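Local coordinates for fat acid-binding protein (Eubacterium ventriosum, PDB 3NYI), which probably serves as a lipid-binding protein of the DegV family, holding a stearic acid molecule in an internal pocket, at residues I46-V56 with A271-P282; R163-L174 with K194-I204. All blocks are in the same frame, centred on the assembly; numbering follows the deposited sequence. Where two conformers were deposited one is given.

Contact 1: I46-V56 with A271-P282; sequences ITRDECYQRMV and AIGIVSAVHTGP. With STE (stearic acid), chain C.
Tyr52 and Arg48, one helical turn apart, both reach the carbonyl oxygen of Ile272. Arg48 NE donates to Ile272 O at 2.9 Å, and Tyr52 OH donates to the same oxygen at 2.7 Å. The two donors approach from opposite faces of the carbonyl plane. Arg48 NH2 adds a weak bond there, its stronger partner being the backbone oxygen of Gly243. Ala271 CB and Tyr52 CE1 lie over opposite faces of the guanidinium, each toward its rim. The phenol lies close beside helix 274-280, with Tyr52 CZ 3.4 Å from Ala277 CB, while Pro282 O meets the ring edge. Around this grip the packing is apolar: Cys51 CB rests 3.7 Å from Ile274 CG1, and Val56 CG2 sits against Pro282 CB. The Met55 selenium lies against the backbone, 3.6 Å from Ala277 O.

The looser side lies toward Thr47, Asp49 and Glu50, which are exposed to solvent. Arg48 CG is anti to the backbone N (chi1 -179°) and the chain bends at chi2, letting NH1 form a salt bridge with Asp49 OD1; Asp49 OD2 in turn pairs with Lys246. Thr47 and Glu50 appear to form a capping box at the start of helix 48-56, Thr47 N donating to Glu50 OE1, the return bond being less sure. The two segments thus make a nearly parallel helix pair, inclined by 9°, whose shorter member carries His279 and Val275 against the fatty acid in the DegV lipid site.

Contact 2: R163-L174 with K194-I204; sequences RIFFTVGSLDYL and KPVIIMKDGDI. With STE (stearic acid), chain C.
Phe166 and Ile197 face each other as an antiparallel hydrogen-bonded pair, and their side chains make the centre of the contact. Ile197 CB stands 3.8 Å from the centroid of the Phe166 ring and 22° off its normal, a CH-pi contact, although it lies toward the rim. On the opposite face, C14 of stearic acid lies over the middle of the ring. Ile204 CG2 approaches the ring edge. With chi1 at 68°, Phe166 CG sits between its backbone N and carbonyl carbon, and the ring is held flat between isoleucine and lipid. A serine here would probably leave both the Ile197 side chain and this part of the acyl chain without their aromatic partner, opening a gap between them.

Ile164 and Met199 run side by side on this same face of the sheet, Ile164 CD1 reaching the Met199 selenium at 3.6 Å. Leu174, from the following helix, comes tip to tip with Ile197, CD1 to CD1 at 3.8 Å. Beyond it Leu171 and Pro195 overlap flank to flank, running in opposing senses, with Leu171 CD2 3.5 Å from Pro195 CG.

Phe165 and Ile198 point together to the other face, where helix 213-231 covers the phenyl ring through Val223 and Ala224. At the strand end Arg163 lies alongside Lys200, the lysine's CD over one guanidinium face, while Arg163 NH1 bonds to Ala160 O. Thr167 OG1 donates to Pro195 O at 2.8 Å. Backbone bonds between Ile164 and Met199, and between Phe166 and Ile197, fix the register. A type I' turn from Lys200 to Asp203 then joins strand 194-200 to strand 203-210, making a beta hairpin from which Ile204, with Ile164 and Phe166 of strand 163-167, lines one side of the fatty-acid pocket.

In the fold
Contacts 1 and 2 have centres 16 Å apart and flank the same stearic acid. In sequence, both segments of contact 2 fall between those of contact 1. Contact 1 supplies His279, whose CD2 is 3.6 Å from lipid C5, and Ile272, whose CD1 is 3.6 Å from C17. Contact 2 brings Phe166 CG to 3.6 Å from C16 and Leu174 CD2 to 3.9 Å from C9, so helix 274-280 and the loop before it share the pocket wall with the sheet and helix 172-177. The contacts also touch directly, His279 O lying 3.3 Å from both Tyr173 CB and Leu174 CD2. The carboxylate end lies beyond both, hydrogen-bonded to Ser97 and Thr65; the latter also bonds His279.

Contact 1: I46-V56 with A271-P282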
loop_
_atom_site.group_PDB
_atom_site.type_symbol
_atom_site.label_atom_id
_atom_site.label_comp_id
_atom_site.label_asym_id
_atom_site.label_seq_id
_atom_site.Cartn_x
_atom_site.Cartn_y
_atom_site.Cartn_z
ATOM N N ILE A 46 17.790 5.579 2.227
ATOM C CA ILE A 46 17.541 5.248 3.625
ATOM C C ILE A 46 16.723 3.974 3.655
ATOM O O ILE A 46 16.014 3.678 2.698
ATOM C CB ILE A 46 16.764 6.367 4.361
ATOM C CG1 ILE A 46 16.680 6.057 5.857
ATOM C CG2 ILE A 46 15.363 6.557 3.760
ATOM C CD1 ILE A 46 15.928 7.086 6.651
ATOM N N THR A 47 16.824 3.211 4.738
ATOM C CA THR A 47 16.107 1.937 4.807
ATOM C C THR A 47 14.865 2.021 5.675
ATOM O O THR A 47 14.745 2.875 6.563
ATOM C CB THR A 47 16.983 0.797 5.358
ATOM O OG1 THR A 47 17.034 0.888 6.786
ATOM C CG2 THR A 47 18.389 0.861 4.774
ATOM N N ARG A 48 13.950 1.096 5.422
ATOM C CA ARG A 48 12.698 1.046 6.140
ATOM C C ARG A 48 12.944 0.893 7.641
ATOM O O ARG A 48 12.360 1.609 8.456
ATOM C CB ARG A 48 11.869 -0.114 5.598
ATOM C CG ARG A 48 10.540 -0.269 6.250
ATOM C CD ARG A 48 10.561 -1.452 7.155
ATOM N NE ARG A 48 9.214 -1.814 7.561
ATOM C CZ ARG A 48 8.945 -2.523 8.645
ATOM N NH1 ARG A 48 9.943 -2.927 9.414
ATOM N NH2 ARG A 48 7.688 -2.819 8.962
ATOM N N ASP A 49 13.827 -0.028 8.011
ATOM C CA ASP A 49 14.098 -0.253 9.425
ATOM C C ASP A 49 14.674 0.980 10.137
ATOM O O ASP A 49 14.298 1.261 11.277
ATOM C CB ASP A 49 14.973 -1.498 9.624
ATOM C CG ASP A 49 14.203 -2.795 9.383
ATOM O OD1 ASP A 49 12.996 -2.731 9.063
ATOM O OD2 ASP A 49 14.799 -3.883 9.508
ATOM N N GLU A 50 15.563 1.719 9.468
ATOM C CA GLU A 50 16.162 2.920 10.058
ATOM C C GLU A 50 15.101 3.963 10.363
ATOM O O GLU A 50 15.138 4.622 11.401
ATOM C CB GLU A 50 17.155 3.573 9.107
ATOM C CG GLU A 50 18.295 2.723 8.627
ATOM C CD GLU A 50 19.200 3.513 7.706
ATOM O OE1 GLU A 50 19.126 3.315 6.476
ATOM O OE2 GLU A 50 19.964 4.359 8.216
ATOM N N CYS A 51 14.176 4.140 9.428
ATOM C CA CYS A 51 13.123 5.125 9.606
ATOM C C CYS A 51 12.256 4.798 10.819
ATOM O O CYS A 51 11.938 5.680 11.613
ATOM C CB CYS A 51 12.264 5.221 8.341
ATOM S SG CYS A 51 11.044 6.540 8.384
ATOM N N TYR A 52 11.858 3.535 10.958
ATOM C CA TYR A 52 11.044 3.148 12.097
ATOM C C TYR A 52 11.806 3.446 13.389
ATOM O O TYR A 52 11.223 3.886 14.385
ATOM C CB TYR A 52 10.693 1.665 12.034
ATOM C CG TYR A 52 9.420 1.327 11.258
ATOM C CD1 TYR A 52 9.432 1.191 9.874
ATOM C CD2 TYR A 52 8.218 1.105 11.921
ATOM C CE1 TYR A 52 8.260 0.855 9.172
ATOM C CE2 TYR A 52 7.048 0.766 11.229
ATOM C CZ TYR A 52 7.078 0.646 9.860
ATOM O OH TYR A 52 5.916 0.305 9.172
ATOM N N GLN A 53 13.110 3.190 13.369
ATOM C CA GLN A 53 13.955 3.427 14.540
ATOM C C GLN A 53 13.939 4.887 14.970
ATOM O O GLN A 53 13.755 5.184 16.153
ATOM C CB GLN A 53 15.396 2.970 14.292
ATOM C CG GLN A 53 15.699 1.568 14.791
ATOM C CD GLN A 53 15.409 1.380 16.276
ATOM O OE1 GLN A 53 15.458 2.323 17.068
ATOM N NE2 GLN A 53 15.104 0.150 16.656
ATOM N N ARG A 54 14.129 5.796 14.017
ATOM C CA ARG A 54 14.109 7.220 14.327
ATOM C C ARG A 54 12.822 7.590 15.050
ATOM O O ARG A 54 12.838 8.336 16.014
ATOM C CB ARG A 54 14.262 8.065 13.060
ATOM C CG ARG A 54 15.648 8.021 12.439
ATOM C CD ARG A 54 16.675 8.691 13.337
ATOM N NE ARG A 54 16.284 10.052 13.698
ATOM C CZ ARG A 54 16.499 11.120 12.937
ATOM N NH1 ARG A 54 17.102 10.991 11.762
ATOM N NH2 ARG A 54 16.108 12.320 13.350
HETATM N N MSE A 55 11.695 7.058 14.583
HETATM C CA MSE A 55 10.417 7.376 15.219
HETATM C C MSE A 55 10.277 6.730 16.589
HETATM O O MSE A 55 9.729 7.334 17.510
HETATM C CB MSE A 55 9.231 6.978 14.331
HETATM C CG MSE A 55 9.208 7.676 12.989
HETATM SE SE MSE A 55 7.565 7.164 12.026
HETATM C CE MSE A 55 6.425 8.532 12.598
ATOM N N VAL A 56 10.748 5.492 16.715
ATOM C CA VAL A 56 10.659 4.778 17.985
ATOM C C VAL A 56 11.563 5.420 19.047
ATOM O O VAL A 56 11.190 5.526 20.218
ATOM C CB VAL A 56 10.996 3.283 17.828
ATOM C CG1 VAL A 56 11.171 2.634 19.183
ATOM C CG2 VAL A 56 9.902 2.564 17.027
ATOM N N ALA A 271 6.280 -5.835 5.032
ATOM C CA ALA A 271 6.767 -5.019 6.123
ATOM C C ALA A 271 6.331 -3.608 5.746
ATOM O O ALA A 271 6.840 -3.028 4.783
ATOM C CB ALA A 271 8.289 -5.106 6.218
ATOM N N ILE A 272 5.365 -3.072 6.479
ATOM C CA ILE A 272 4.752 -1.800 6.099
ATOM C C ILE A 272 5.858 -0.756 5.946
ATOM O O ILE A 272 6.730 -0.625 6.814
ATOM C CB ILE A 272 3.716 -1.377 7.118
ATOM C CG1 ILE A 272 2.572 -2.407 7.132
ATOM C CG2 ILE A 272 3.178 0.014 6.801
ATOM C CD1 ILE A 272 1.654 -2.248 8.318
ATOM N N GLY A 273 5.848 -0.052 4.824
ATOM C CA GLY A 273 6.964 0.819 4.495
ATOM C C GLY A 273 6.901 2.211 5.069
ATOM O O GLY A 273 5.930 2.601 5.720
ATOM N N ILE A 274 7.971 2.958 4.803
ATOM C CA ILE A 274 8.125 4.342 5.205
ATOM C C ILE A 274 6.955 5.236 4.821
ATOM O O ILE A 274 6.493 6.034 5.635
ATOM C CB ILE A 274 9.418 4.892 4.573
ATOM C CG1 ILE A 274 10.629 4.213 5.227
ATOM C CG2 ILE A 274 9.476 6.410 4.692
ATOM C CD1 ILE A 274 11.996 4.632 4.624
ATOM N N VAL A 275 6.475 5.120 3.586
ATOM C CA VAL A 275 5.357 5.973 3.145
ATOM C C VAL A 275 4.162 5.904 4.128
ATOM O O VAL A 275 3.622 6.930 4.545
ATOM C CB VAL A 275 4.880 5.614 1.720
ATOM C CG1 VAL A 275 3.621 6.416 1.357
ATOM C CG2 VAL A 275 5.999 5.846 0.709
ATOM N N SER A 276 3.743 4.700 4.491
ATOM C CA SER A 276 2.639 4.569 5.436
ATOM C C SER A 276 3.046 4.871 6.867
ATOM O O SER A 276 2.301 5.517 7.616
ATOM C CB SER A 276 2.023 3.159 5.383
ATOM O OG SER A 276 1.411 2.927 4.136
ATOM N N ALA A 277 4.224 4.396 7.259
ATOM C CA ALA A 277 4.634 4.518 8.653
ATOM C C ALA A 277 4.791 5.967 9.109
ATOM O O ALA A 277 4.534 6.283 10.268
ATOM C CB ALA A 277 5.917 3.719 8.917
ATOM N N VAL A 278 5.224 6.845 8.211
ATOM C CA VAL A 278 5.343 8.249 8.579
ATOM C C VAL A 278 3.972 8.760 9.023
ATOM O O VAL A 278 3.861 9.598 9.917
ATOM C CB VAL A 278 5.921 9.108 7.429
ATOM C CG1 VAL A 278 5.645 10.591 7.656
ATOM C CG2 VAL A 278 7.439 8.866 7.287
ATOM N N HIS A 279 2.925 8.205 8.422
ATOM C CA HIS A 279 1.575 8.671 8.678
ATOM C C HIS A 279 0.809 7.855 9.724
ATOM O O HIS A 279 -0.113 8.382 10.348
ATOM C CB HIS A 279 0.794 8.777 7.347
ATOM C CG HIS A 279 1.342 9.839 6.444
ATOM N ND1 HIS A 279 0.900 11.146 6.488
ATOM C CD2 HIS A 279 2.347 9.815 5.544
ATOM C CE1 HIS A 279 1.580 11.869 5.618
ATOM N NE2 HIS A 279 2.477 11.080 5.031
ATOM N N THR A 280 1.192 6.594 9.933
ATOM C CA THR A 280 0.523 5.775 10.949
ATOM C C THR A 280 1.228 5.792 12.291
ATOM O O THR A 280 0.612 5.495 13.314
ATOM C CB THR A 280 0.429 4.284 10.546
ATOM O OG1 THR A 280 1.749 3.742 10.360
ATOM C CG2 THR A 280 -0.382 4.118 9.269
ATOM N N GLY A 281 2.518 6.132 12.281
ATOM C CA GLY A 281 3.375 5.866 13.414
ATOM C C GLY A 281 4.024 4.513 13.216
ATOM O O GLY A 281 3.695 3.801 12.270
ATOM N N PRO A 282 4.938 4.134 14.118
ATOM C CA PRO A 282 5.697 2.898 13.921
ATOM C C PRO A 282 4.939 1.627 14.316
ATOM O O PRO A 282 5.522 0.549 14.191
ATOM C CB PRO A 282 6.909 3.064 14.867
ATOM C CG PRO A 282 6.603 4.260 15.741
ATOM C CD PRO A 282 5.228 4.760 15.420
HETATM C C1 STE C . 3.108 11.968 -0.112
HETATM O O1 STE C . 2.672 12.307 -1.170
HETATM O O2 STE C . 3.663 12.773 0.577
HETATM C C2 STE C . 2.753 10.572 0.448
HETATM C C3 STE C . 1.581 10.672 1.458
HETATM C C4 STE C . 1.311 9.286 2.095
HETATM C C5 STE C . -0.000 9.294 2.913
HETATM C C6 STE C . -0.212 7.916 3.582
HETATM C C7 STE C . -1.465 7.922 4.493
HETATM C C8 STE C . -1.707 6.477 5.001
HETATM C C9 STE C . -2.933 6.413 5.941
HETATM C C10 STE C . -3.067 4.965 6.486
HETATM C C11 STE C . -3.664 4.084 5.387
HETATM C C12 STE C . -2.899 2.770 5.101
HETATM C C13 STE C . -2.051 2.242 6.269
HETATM C C14 STE C . -2.353 0.723 6.383
HETATM C C15 STE C . -1.286 0.004 7.240
HETATM C C16 STE C . -1.827 -1.396 7.626
HETATM C C17 STE C . -1.482 -2.413 6.517
HETATM C C18 STE C . -1.855 -3.849 6.951
#

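Contact 2: R163-L174 with K194-I204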
loop_
_atom_site.group_PDB
_atom_site.type_symbol
_atom_site.label_atom_id
_atom_site.label_comp_id
_atom_site.label_asym_id
_atom_site.label_seq_id
_atom_site.Cartn_x
_atom_site.Cartn_y
_atom_site.Cartn_z
ATOM N N ARG A 163 -9.640 -4.450 0.497
ATOM C CA ARG A 163 -9.825 -3.833 1.817
ATOM C C ARG A 163 -8.547 -3.937 2.632
ATOM O O ARG A 163 -7.859 -4.954 2.573
ATOM C CB ARG A 163 -10.903 -4.554 2.634
ATOM C CG ARG A 163 -12.328 -4.495 2.097
ATOM C CD ARG A 163 -12.872 -3.065 2.163
ATOM N NE ARG A 163 -14.286 -3.044 1.795
ATOM C CZ ARG A 163 -14.733 -3.000 0.552
ATOM N NH1 ARG A 163 -13.871 -2.957 -0.462
ATOM N NH2 ARG A 163 -16.042 -2.997 0.320
ATOM N N ILE A 164 -8.260 -2.918 3.440
ATOM C CA ILE A 164 -7.302 -3.096 4.519
ATOM C C ILE A 164 -8.048 -2.963 5.825
ATOM O O ILE A 164 -8.849 -2.042 5.993
ATOM C CB ILE A 164 -6.163 -2.023 4.538
ATOM C CG1 ILE A 164 -5.505 -1.877 3.172
ATOM C CG2 ILE A 164 -5.120 -2.415 5.596
ATOM C CD1 ILE A 164 -4.373 -0.804 3.135
ATOM N N PHE A 165 -7.770 -3.867 6.755
ATOM C CA PHE A 165 -8.313 -3.791 8.100
ATOM C C PHE A 165 -7.133 -3.697 9.048
ATOM O O PHE A 165 -6.277 -4.573 9.056
ATOM C CB PHE A 165 -9.119 -5.064 8.401
ATOM C CG PHE A 165 -10.244 -5.298 7.442
ATOM C CD1 PHE A 165 -11.413 -4.560 7.547
ATOM C CD2 PHE A 165 -10.127 -6.233 6.414
ATOM C CE1 PHE A 165 -12.469 -4.757 6.646
ATOM C CE2 PHE A 165 -11.171 -6.435 5.518
ATOM C CZ PHE A 165 -12.346 -5.690 5.637
ATOM N N PHE A 166 -7.061 -2.635 9.836
ATOM C CA PHE A 166 -5.844 -2.428 10.619
ATOM C C PHE A 166 -6.034 -1.553 11.826
ATOM O O PHE A 166 -7.093 -0.937 12.008
ATOM C CB PHE A 166 -4.705 -1.889 9.741
ATOM C CG PHE A 166 -4.910 -0.481 9.224
ATOM C CD1 PHE A 166 -4.140 0.571 9.728
ATOM C CD2 PHE A 166 -5.823 -0.212 8.205
ATOM C CE1 PHE A 166 -4.286 1.877 9.248
ATOM C CE2 PHE A 166 -5.977 1.097 7.714
ATOM C CZ PHE A 166 -5.194 2.141 8.233
ATOM N N THR A 167 -4.996 -1.511 12.658
ATOM C CA THR A 167 -4.979 -0.596 13.782
ATOM C C THR A 167 -3.607 0.076 13.872
ATOM O O THR A 167 -2.671 -0.321 13.181
ATOM C CB THR A 167 -5.358 -1.316 15.095
ATOM O OG1 THR A 167 -5.624 -0.346 16.117
ATOM C CG2 THR A 167 -4.250 -2.275 15.546
ATOM N N VAL A 168 -3.509 1.119 14.690
ATOM C CA VAL A 168 -2.259 1.865 14.852
ATOM C C VAL A 168 -2.048 2.184 16.332
ATOM O O VAL A 168 -2.920 1.912 17.143
ATOM C CB VAL A 168 -2.288 3.157 14.040
ATOM C CG1 VAL A 168 -2.362 2.828 12.533
ATOM C CG2 VAL A 168 -3.478 4.030 14.469
ATOM N N GLY A 169 -0.897 2.750 16.689
ATOM C CA GLY A 169 -0.582 2.981 18.094
ATOM C C GLY A 169 -1.175 4.245 18.700
ATOM O O GLY A 169 -1.261 4.377 19.921
ATOM N N SER A 170 -1.592 5.174 17.849
ATOM C CA SER A 170 -2.111 6.465 18.294
ATOM C C SER A 170 -2.665 7.179 17.078
ATOM O O SER A 170 -2.479 6.718 15.953
ATOM C CB SER A 170 -0.982 7.315 18.894
ATOM O OG SER A 170 -0.057 7.709 17.888
ATOM N N LEU A 171 -3.327 8.311 17.293
ATOM C CA LEU A 171 -3.819 9.114 16.178
ATOM C C LEU A 171 -2.842 10.233 15.810
ATOM O O LEU A 171 -3.067 10.955 14.843
ATOM C CB LEU A 171 -5.165 9.750 16.527
ATOM C CG LEU A 171 -6.406 8.858 16.565
ATOM C CD1 LEU A 171 -7.650 9.732 16.704
ATOM C CD2 LEU A 171 -6.489 8.035 15.310
ATOM N N ASP A 172 -1.777 10.380 16.598
ATOM C CA ASP A 172 -0.858 11.518 16.468
ATOM C C ASP A 172 -0.297 11.699 15.056
ATOM O O ASP A 172 -0.312 12.801 14.506
ATOM C CB ASP A 172 0.300 11.390 17.464
ATOM C CG ASP A 172 -0.168 11.373 18.913
ATOM O OD1 ASP A 172 -1.291 11.850 19.192
ATOM O OD2 ASP A 172 0.595 10.882 19.772
ATOM N N TYR A 173 0.210 10.619 14.474
ATOM C CA TYR A 173 0.824 10.709 13.148
ATOM C C TYR A 173 -0.186 10.936 12.029
ATOM O O TYR A 173 0.067 11.723 11.116
ATOM C CB TYR A 173 1.682 9.474 12.874
ATOM C CG TYR A 173 2.764 9.239 13.916
ATOM C CD1 TYR A 173 4.029 9.790 13.763
ATOM C CD2 TYR A 173 2.521 8.462 15.046
ATOM C CE1 TYR A 173 5.033 9.578 14.718
ATOM C CE2 TYR A 173 3.517 8.237 16.001
ATOM C CZ TYR A 173 4.780 8.798 15.825
ATOM O OH TYR A 173 5.795 8.586 16.754
ATOM N N LEU A 174 -1.325 10.241 12.090
ATOM C CA LEU A 174 -2.390 10.444 11.117
ATOM C C LEU A 174 -2.842 11.896 11.087
ATOM O O LEU A 174 -3.006 12.466 10.016
ATOM C CB LEU A 174 -3.598 9.539 11.410
ATOM C CG LEU A 174 -3.404 8.056 11.100
ATOM C CD1 LEU A 174 -4.543 7.209 11.685
ATOM C CD2 LEU A 174 -3.290 7.856 9.590
ATOM N N LYS A 194 -7.631 4.075 20.493
ATOM C CA LYS A 194 -7.078 3.848 19.162
ATOM C C LYS A 194 -8.185 3.332 18.259
ATOM O O LYS A 194 -9.125 2.669 18.719
ATOM C CB LYS A 194 -5.912 2.848 19.174
ATOM C CG LYS A 194 -4.710 3.261 20.031
ATOM C CD LYS A 194 -4.931 2.834 21.472
ATOM C CE LYS A 194 -3.703 3.062 22.340
ATOM N NZ LYS A 194 -3.994 2.669 23.748
ATOM N N PRO A 195 -8.087 3.652 16.967
ATOM C CA PRO A 195 -9.085 3.238 15.975
ATOM C C PRO A 195 -8.807 1.873 15.374
ATOM O O PRO A 195 -7.657 1.439 15.270
ATOM C CB PRO A 195 -8.936 4.300 14.888
ATOM C CG PRO A 195 -7.450 4.654 14.938
ATOM C CD PRO A 195 -7.094 4.594 16.413
ATOM N N VAL A 196 -9.883 1.180 15.010
ATOM C CA VAL A 196 -9.784 0.109 14.043
ATOM C C VAL A 196 -10.162 0.811 12.751
ATOM O O VAL A 196 -11.199 1.477 12.681
ATOM C CB VAL A 196 -10.806 -1.003 14.308
ATOM C CG1 VAL A 196 -10.790 -2.015 13.164
ATOM C CG2 VAL A 196 -10.532 -1.683 15.651
ATOM N N ILE A 197 -9.322 0.676 11.735
ATOM C CA ILE A 197 -9.482 1.460 10.520
ATOM C C ILE A 197 -9.725 0.549 9.327
ATOM O O ILE A 197 -9.162 -0.538 9.240
ATOM C CB ILE A 197 -8.210 2.335 10.258
ATOM C CG1 ILE A 197 -7.913 3.225 11.472
ATOM C CG2 ILE A 197 -8.361 3.179 8.964
ATOM C CD1 ILE A 197 -6.584 3.986 11.364
ATOM N N ILE A 198 -10.553 1.007 8.395
ATOM C CA ILE A 198 -10.798 0.270 7.176
ATOM C C ILE A 198 -10.420 1.136 5.999
ATOM O O ILE A 198 -10.871 2.274 5.911
ATOM C CB ILE A 198 -12.303 -0.097 7.016
ATOM C CG1 ILE A 198 -12.784 -0.932 8.198
ATOM C CG2 ILE A 198 -12.517 -0.825 5.689
ATOM C CD1 ILE A 198 -14.291 -1.224 8.184
HETATM N N MSE A 199 -9.609 0.599 5.094
HETATM C CA MSE A 199 -9.363 1.281 3.831
HETATM C C MSE A 199 -10.213 0.663 2.743
HETATM O O MSE A 199 -10.144 -0.543 2.489
HETATM C CB MSE A 199 -7.889 1.228 3.415
HETATM C CG MSE A 199 -7.657 1.978 2.116
HETATM SE SE MSE A 199 -5.780 2.139 1.574
HETATM C CE MSE A 199 -6.081 3.459 0.142
ATOM N N LYS A 200 -11.026 1.487 2.096
ATOM C CA LYS A 200 -11.824 0.994 0.994
ATOM C C LYS A 200 -12.176 2.147 0.099
ATOM O O LYS A 200 -12.290 3.300 0.558
ATOM C CB LYS A 200 -13.094 0.303 1.503
ATOM C CG LYS A 200 -14.233 1.240 1.860
ATOM C CD LYS A 200 -15.491 0.413 2.237
ATOM C CE LYS A 200 -16.673 1.304 2.596
ATOM N NZ LYS A 200 -17.905 0.499 2.936
ATOM N N ASP A 201 -12.324 1.844 -1.183
ATOM C CA ASP A 201 -12.727 2.861 -2.138
ATOM C C ASP A 201 -11.725 4.025 -2.169
ATOM O O ASP A 201 -12.111 5.170 -2.407
ATOM C CB ASP A 201 -14.104 3.403 -1.764
ATOM C CG ASP A 201 -15.038 3.446 -2.934
ATOM O OD1 ASP A 201 -15.222 4.542 -3.500
ATOM O OD2 ASP A 201 -15.577 2.376 -3.294
ATOM N N GLY A 202 -10.455 3.742 -1.892
ATOM C CA GLY A 202 -9.417 4.763 -2.022
ATOM C C GLY A 202 -9.118 5.630 -0.814
ATOM O O GLY A 202 -8.232 6.506 -0.877
ATOM N N ASP A 203 -9.812 5.388 0.297
ATOM C CA ASP A 203 -9.654 6.232 1.474
ATOM C C ASP A 203 -9.830 5.425 2.772
ATOM O O ASP A 203 -10.206 4.252 2.729
ATOM C CB ASP A 203 -10.690 7.365 1.412
ATOM C CG ASP A 203 -10.254 8.622 2.172
ATOM O OD1 ASP A 203 -9.296 8.560 2.974
ATOM O OD2 ASP A 203 -10.880 9.684 1.959
ATOM N N ILE A 204 -9.603 6.061 3.924
ATOM C CA ILE A 204 -9.808 5.395 5.222
ATOM C C ILE A 204 -11.054 5.856 5.974
ATOM O O ILE A 204 -11.480 7.005 5.861
ATOM C CB ILE A 204 -8.577 5.507 6.144
ATOM C CG1 ILE A 204 -8.059 6.949 6.193
ATOM C CG2 ILE A 204 -7.445 4.585 5.633
ATOM C CD1 ILE A 204 -6.855 7.122 7.139
HETATM C C1 STE C . 3.108 11.968 -0.112
HETATM O O1 STE C . 2.672 12.307 -1.170
HETATM O O2 STE C . 3.663 12.773 0.577
HETATM C C2 STE C . 2.753 10.572 0.448
HETATM C C3 STE C . 1.581 10.672 1.458
HETATM C C4 STE C . 1.311 9.286 2.095
HETATM C C5 STE C . -0.000 9.294 2.913
HETATM C C6 STE C . -0.212 7.916 3.582
HETATM C C7 STE C . -1.465 7.922 4.493
HETATM C C8 STE C . -1.707 6.477 5.001
HETATM C C9 STE C . -2.933 6.413 5.941
HETATM C C10 STE C . -3.067 4.965 6.486
HETATM C C11 STE C . -3.664 4.084 5.387
HETATM C C12 STE C . -2.899 2.770 5.101
HETATM C C13 STE C . -2.051 2.242 6.269
HETATM C C14 STE C . -2.353 0.723 6.383
HETATM C C15 STE C . -1.286 0.004 7.240
HETATM C C16 STE C . -1.827 -1.396 7.626
HETATM C C17 STE C . -1.482 -2.413 6.517
HETATM C C18 STE C . -1.855 -3.849 6.951
#